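Local coordinates for protein pectinesterase (PDB 4PMH) that hydrolyses the methyl esters of pectin to release methanol and probably serves the rice weevil in digesting plant cell walls, at residues Asn49-Ala54 and Glu78-Pro83; Thr150-Lys155 and Leu164-Ser169. One frame throughout, in Å; residues are numbered along the deposited sequence.

How the contacts relate
The two contacts sit side by side along a right-handed parallel beta-helix, their centres about 11 Å apart. Contact 1 joins the helix at one end of the beta-helix to strand 80-82; contact 2 lies inside the beta-helix, between strand 152-154, which ends the following coil, and strand 165-168 of the coil after it. Strands 80-82 and 152-154 are neighbours in one parallel sheet, where Ile82 O lies 2.8 Å from Lys155 N and Ile82 N lies 2.8 Å from Trp153 O, both probable hydrogen bonds. Contact 1 is remote from the catalytic residues. Contact 2 comes closer: the side chain of Asn168 is about 8 Å from that of Asp200, the probable proton donor.

Contact 1 of 2, residues Asn49-Ala54 and Glu78-Pro83; sequences NTIQAA and EVVYIP
Through Ile51 and Gln52, the first turn of helix 51-61, which closes the end of the parallel beta-helix, meets Val80 and Tyr81 of the outermost strand of one sheet, 80-82, and Glu78 of the loop that leads into it. Glu78 puts its carboxylate at the helix N-terminus. Its OE1 accepts from Ile51 N over 3.0 Å, met nearly along the C-O axis in an almost straight bond (N-H...O 171°). A water that also accepts from Gln52 N donates to Glu78 OE1 and to Val79 O, and a second water links Glu78 OE2 to Asn49 O. The partial positive charge of the helix N-terminus probably favours the ionised form of this carboxylate. Thr50 is the N-cap, its OG1 accepting from Ala53 N at 3.2 Å.

Strand 80-82 pairs with strand 152-154 through the backbones of Val80 and Ile82, so Tyr81 turns its peptide groups outward, and the amide of Gln52 pairs with both, much as one residue of an antiparallel strand would. Gln52 OE1 takes Tyr81 N on an in-plane lone pair at 2.8 Å, while Gln52 NE2 gives to Tyr81 O at 3.0 Å, with the acceptor only 2° out of the amide plane. A bend at chi2 (57°) brings the amide round to the strand, and Asn56 OD1 accepts a further bond from Gln52 NE2, helping fix its rotation. Beside these polar bonds the side chains of Ile51 and Val80 run roughly perpendicular, Ile51 CG2 resting 3.7 Å from Val80 CG2. Val55, one turn on, extends the apolar layer over Val80 and Ile82.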
loop_
_atom_site.group_PDB
_atom_site.type_symbol
_atom_site.label_atom_id
_atom_site.label_comp_id
_atom_site.label_asym_id
_atom_site.label_seq_id
_atom_site.Cartn_x
_atom_site.Cartn_y
_atom_site.Cartn_z
ATOM N N ASN A 49 -17.802 19.761 -7.998
ATOM C CA ASN A 49 -18.031 18.863 -9.141
ATOM C C ASN A 49 -16.792 18.066 -9.558
ATOM O O ASN A 49 -16.892 17.227 -10.451
ATOM C CB ASN A 49 -18.593 19.624 -10.365
ATOM C CG ASN A 49 -19.973 20.221 -10.109
ATOM O OD1 ASN A 49 -20.530 20.074 -9.021
ATOM N ND2 ASN A 49 -20.507 20.921 -11.098
ATOM N N THR A 50 -15.633 18.375 -8.971
ATOM C CA THR A 50 -14.486 17.472 -8.969
ATOM C C THR A 50 -14.112 17.221 -7.504
ATOM O O THR A 50 -14.414 18.040 -6.633
ATOM C CB THR A 50 -13.278 18.065 -9.701
ATOM O OG1 THR A 50 -12.858 19.258 -9.038
ATOM C CG2 THR A 50 -13.608 18.382 -11.150
ATOM N N ILE A 51 -13.436 16.107 -7.243
ATOM C CA ILE A 51 -12.976 15.802 -5.892
ATOM C C ILE A 51 -11.864 16.766 -5.501
ATOM O O ILE A 51 -11.846 17.289 -4.372
ATOM C CB ILE A 51 -12.500 14.338 -5.736
ATOM C CG1 ILE A 51 -13.618 13.352 -6.113
ATOM C CG2 ILE A 51 -12.032 14.090 -4.287
ATOM C CD1 ILE A 51 -13.126 11.984 -6.541
ATOM N N GLN A 52 -10.953 17.031 -6.443
ATOM C CA GLN A 52 -9.830 17.944 -6.197
ATOM C C GLN A 52 -10.360 19.276 -5.670
ATOM O O GLN A 52 -9.783 19.836 -4.753
ATOM C CB GLN A 52 -8.979 18.176 -7.460
ATOM C CG GLN A 52 -7.613 18.808 -7.156
ATOM C CD GLN A 52 -6.800 17.966 -6.181
ATOM O OE1 GLN A 52 -6.588 16.777 -6.407
ATOM N NE2 GLN A 52 -6.385 18.572 -5.067
ATOM N N ALA A 53 -11.450 19.774 -6.258
ATOM C CA ALA A 53 -12.034 21.050 -5.834
ATOM C C ALA A 53 -12.471 21.046 -4.374
ATOM O O ALA A 53 -12.322 22.044 -3.684
ATOM C CB ALA A 53 -13.202 21.449 -6.723
ATOM N N ALA A 54 -13.006 19.930 -3.902
ATOM C CA ALA A 54 -13.410 19.827 -2.495
ATOM C C ALA A 54 -12.163 19.786 -1.594
ATOM O O ALA A 54 -12.144 20.397 -0.547
ATOM C CB ALA A 54 -14.256 18.596 -2.274
ATOM N N GLU A 78 -10.584 10.684 -12.412
ATOM C CA GLU A 78 -9.742 11.779 -11.996
ATOM C C GLU A 78 -8.731 11.314 -10.980
ATOM O O GLU A 78 -8.864 10.235 -10.433
ATOM C CB GLU A 78 -10.586 12.910 -11.379
ATOM C CG GLU A 78 -11.826 12.468 -10.633
ATOM C CD GLU A 78 -12.858 13.601 -10.480
ATOM O OE1 GLU A 78 -12.682 14.433 -9.582
ATOM O OE2 GLU A 78 -13.858 13.651 -11.227
ATOM N N VAL A 79 -7.710 12.128 -10.771
ATOM C CA VAL A 79 -6.824 11.973 -9.624
ATOM C C VAL A 79 -7.336 12.762 -8.427
ATOM O O VAL A 79 -8.172 13.670 -8.568
ATOM C CB VAL A 79 -5.388 12.430 -9.920
ATOM C CG1 VAL A 79 -4.743 11.520 -10.949
ATOM C CG2 VAL A 79 -5.334 13.890 -10.349
ATOM N N VAL A 80 -6.815 12.413 -7.258
ATOM C CA VAL A 80 -7.028 13.169 -6.014
ATOM C C VAL A 80 -5.668 13.341 -5.358
ATOM O O VAL A 80 -5.014 12.350 -5.012
ATOM C CB VAL A 80 -7.975 12.421 -5.061
ATOM C CG1 VAL A 80 -8.243 13.242 -3.804
ATOM C CG2 VAL A 80 -9.270 12.069 -5.770
ATOM N N TYR A 81 -5.223 14.592 -5.239
ATOM C CA TYR A 81 -3.911 14.917 -4.714
ATOM C C TYR A 81 -4.122 15.666 -3.414
ATOM O O TYR A 81 -4.790 16.709 -3.395
ATOM C CB TYR A 81 -3.109 15.809 -5.666
ATOM C CG TYR A 81 -2.558 15.163 -6.931
ATOM C CD1 TYR A 81 -2.677 13.807 -7.179
ATOM C CD2 TYR A 81 -1.881 15.935 -7.875
ATOM C CE1 TYR A 81 -2.171 13.249 -8.339
ATOM C CE2 TYR A 81 -1.346 15.380 -9.031
ATOM C CZ TYR A 81 -1.502 14.039 -9.257
ATOM O OH TYR A 81 -0.999 13.478 -10.414
ATOM N N ILE A 82 -3.566 15.120 -2.335
ATOM C CA ILE A 82 -3.552 15.811 -1.036
ATOM C C ILE A 82 -2.135 16.280 -0.764
ATOM O O ILE A 82 -1.300 15.488 -0.352
ATOM C CB ILE A 82 -4.001 14.935 0.161
ATOM C CG1 ILE A 82 -5.200 14.045 -0.173
ATOM C CG2 ILE A 82 -4.233 15.820 1.383
ATOM C CD1 ILE A 82 -6.547 14.716 -0.258
ATOM N N PRO A 83 -1.842 17.571 -1.010
ATOM C CA PRO A 83 -0.528 18.113 -0.698
ATOM C C PRO A 83 -0.352 18.300 0.809
ATOM O O PRO A 83 -1.326 18.286 1.547
ATOM C CB PRO A 83 -0.536 19.463 -1.415
ATOM C CG PRO A 83 -1.956 19.887 -1.334
ATOM C CD PRO A 83 -2.764 18.624 -1.461
HETATM O O HOH W 1 -15.780 15.477 -11.950
HETATM O O HOH W 2 -10.392 15.336 -8.618
#

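Contact 2 of 2, residues Thr150-Lys155 and Leu164-Ser169; sequences TVFWVK and LSIENS
Segments 150-155 and 164-169 come nearest at Val151 and Asn168, whose CA atoms are 6.4 Å apart, and at Phe152 and Ile166, 7.1 Å apart; beyond Phe152 the first chain draws away, and side chains rather than backbone bonds make the contact. Val151 fits against the backbone and side chains of strand 165-168 with both its methyls. CG2 of Val151 lies 3.5 Å from Glu167 O and 3.8 Å from Asn168 CB, whereas Val151 CG1 approaches Ile166 CG2 at 4.0 Å as the two branched side chains lie alongside, pointing opposite ways.

The two strands belong to different sheets of the right-handed parallel beta-helix, and their inward side chains meet in its apolar core. Phe152 and Ile166 lie nearly square to each other. The delta methyl of Ile166 lies obliquely by the ring, with Ile166 CD1 3.6 Å from Phe152 CD2, and reaches the Phe152 stem, 3.7 Å from its CB. With chi1 at -53°, which places CG1 beside the backbone N, the other branch, Ile166 CG2, turns to the same stem, so two isoleucine methyls press on the same side of it. Ile103, from the coil that strand 152-154 completes, touches Val151 and Phe152, and Leu181, from the coil of strand 165-168, touches Phe152 and Ile166.

Asn168 offers Val151 CG2 the flank of its side chain, its CB and its ND2 being equally near. The buried amide is held from elsewhere, Asn168 ND2 giving bonds to Met107 O and Val179 O. Its side chain is about 8 Å from that of Gln177, which probably binds substrate.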
loop_
_atom_site.group_PDB
_atom_site.type_symbol
_atom_site.label_atom_id
_atom_site.label_comp_id
_atom_site.label_asym_id
_atom_site.label_seq_id
_atom_site.Cartn_x
_atom_site.Cartn_y
_atom_site.Cartn_z
ATOM N N THR A 150 0.122 7.572 -9.725
ATOM C CA THR A 150 -0.783 7.415 -8.580
ATOM C C THR A 150 -2.109 8.093 -8.812
ATOM O O THR A 150 -2.144 9.270 -9.166
ATOM C CB THR A 150 -0.172 7.967 -7.275
ATOM O OG1 THR A 150 1.013 7.239 -6.939
ATOM C CG2 THR A 150 -1.165 7.841 -6.119
ATOM N N VAL A 151 -3.194 7.357 -8.594
ATOM C CA VAL A 151 -4.554 7.916 -8.721
ATOM C C VAL A 151 -4.958 8.784 -7.507
ATOM O O VAL A 151 -5.436 9.901 -7.677
ATOM C CB VAL A 151 -5.591 6.802 -9.014
ATOM C CG1 VAL A 151 -7.018 7.317 -8.940
ATOM C CG2 VAL A 151 -5.298 6.172 -10.367
ATOM N N PHE A 152 -4.714 8.284 -6.301
ATOM C CA PHE A 152 -4.979 9.007 -5.051
ATOM C C PHE A 152 -3.647 9.129 -4.274
ATOM O O PHE A 152 -3.098 8.133 -3.798
ATOM C CB PHE A 152 -6.012 8.200 -4.267
ATOM C CG PHE A 152 -6.812 8.975 -3.251
ATOM C CD1 PHE A 152 -6.205 9.543 -2.135
ATOM C CD2 PHE A 152 -8.200 9.019 -3.345
ATOM C CE1 PHE A 152 -6.966 10.211 -1.178
ATOM C CE2 PHE A 152 -8.967 9.667 -2.388
ATOM C CZ PHE A 152 -8.342 10.261 -1.294
ATOM N N TRP A 153 -3.137 10.359 -4.145
ATOM C CA TRP A 153 -1.777 10.624 -3.682
ATOM C C TRP A 153 -1.824 11.471 -2.401
ATOM O O TRP A 153 -2.219 12.624 -2.437
ATOM C CB TRP A 153 -1.014 11.371 -4.776
ATOM C CG TRP A 153 0.487 11.441 -4.597
ATOM C CD1 TRP A 153 1.207 11.255 -3.446
ATOM C CD2 TRP A 153 1.440 11.764 -5.614
ATOM N NE1 TRP A 153 2.549 11.421 -3.690
ATOM C CE2 TRP A 153 2.716 11.739 -5.016
ATOM C CE3 TRP A 153 1.337 12.050 -6.981
ATOM C CZ2 TRP A 153 3.878 11.978 -5.736
ATOM C CZ3 TRP A 153 2.492 12.306 -7.698
ATOM C CH2 TRP A 153 3.750 12.261 -7.078
ATOM N N VAL A 154 -1.437 10.880 -1.274
ATOM C CA VAL A 154 -1.556 11.540 0.026
ATOM C C VAL A 154 -0.168 11.931 0.520
ATOM O O VAL A 154 0.641 11.058 0.831
ATOM C CB VAL A 154 -2.204 10.612 1.068
ATOM C CG1 VAL A 154 -2.364 11.330 2.404
ATOM C CG2 VAL A 154 -3.537 10.098 0.573
ATOM N N LYS A 155 0.084 13.241 0.576
ATOM C CA LYS A 155 1.297 13.827 1.138
ATOM C C LYS A 155 1.032 14.655 2.393
ATOM O O LYS A 155 1.866 15.466 2.749
ATOM C CB LYS A 155 1.971 14.734 0.095
ATOM C CG LYS A 155 2.555 13.964 -1.071
ATOM C CD LYS A 155 3.130 14.877 -2.150
ATOM C CE LYS A 155 4.589 15.239 -1.899
ATOM N NZ LYS A 155 5.529 14.139 -2.246
ATOM N N LEU A 164 -14.692 3.863 0.155
ATOM C CA LEU A 164 -14.629 4.191 -1.247
ATOM C C LEU A 164 -13.625 3.279 -1.928
ATOM O O LEU A 164 -12.879 2.542 -1.268
ATOM C CB LEU A 164 -14.281 5.684 -1.434
ATOM C CG LEU A 164 -13.018 6.224 -0.763
ATOM C CD1 LEU A 164 -11.767 5.785 -1.519
ATOM C CD2 LEU A 164 -13.058 7.742 -0.659
ATOM N N SER A 165 -13.640 3.319 -3.248
ATOM C CA SER A 165 -12.802 2.457 -4.065
ATOM C C SER A 165 -11.839 3.312 -4.885
ATOM O O SER A 165 -12.247 4.287 -5.534
ATOM C CB SER A 165 -13.682 1.630 -5.008
ATOM O OG SER A 165 -14.575 0.759 -4.316
ATOM N N ILE A 166 -10.572 2.920 -4.902
ATOM C CA ILE A 166 -9.577 3.586 -5.711
ATOM C C ILE A 166 -8.961 2.558 -6.631
ATOM O O ILE A 166 -8.516 1.505 -6.179
ATOM C CB ILE A 166 -8.437 4.229 -4.865
ATOM C CG1 ILE A 166 -8.998 5.156 -3.771
ATOM C CG2 ILE A 166 -7.497 5.010 -5.755
ATOM C CD1 ILE A 166 -8.015 5.496 -2.673
ATOM N N GLU A 167 -8.902 2.879 -7.914
ATOM C CA GLU A 167 -8.429 1.936 -8.897
ATOM C C GLU A 167 -7.502 2.580 -9.900
ATOM O O GLU A 167 -7.791 3.649 -10.425
ATOM C CB GLU A 167 -9.624 1.334 -9.658
ATOM C CG GLU A 167 -9.212 0.494 -10.857
ATOM C CD GLU A 167 -10.395 -0.192 -11.482
ATOM O OE1 GLU A 167 -11.377 0.514 -11.783
ATOM O OE2 GLU A 167 -10.338 -1.431 -11.642
ATOM N N ASN A 168 -6.403 1.895 -10.192
ATOM C CA ASN A 168 -5.641 2.174 -11.406
ATOM C C ASN A 168 -5.706 0.908 -12.273
ATOM O O ASN A 168 -5.124 -0.128 -11.951
ATOM C CB ASN A 168 -4.216 2.602 -11.069
ATOM C CG ASN A 168 -3.486 3.213 -12.259
ATOM O OD1 ASN A 168 -3.782 2.903 -13.424
ATOM N ND2 ASN A 168 -2.535 4.101 -11.969
ATOM N N SER A 169 -6.448 1.006 -13.365
ATOM C CA SER A 169 -6.914 -0.161 -14.103
ATOM C C SER A 169 -5.926 -0.596 -15.179
ATOM O O SER A 169 -6.217 -1.494 -15.948
ATOM C CB SER A 169 -8.284 0.108 -14.725
ATOM O OG SER A 169 -8.260 1.182 -15.661
#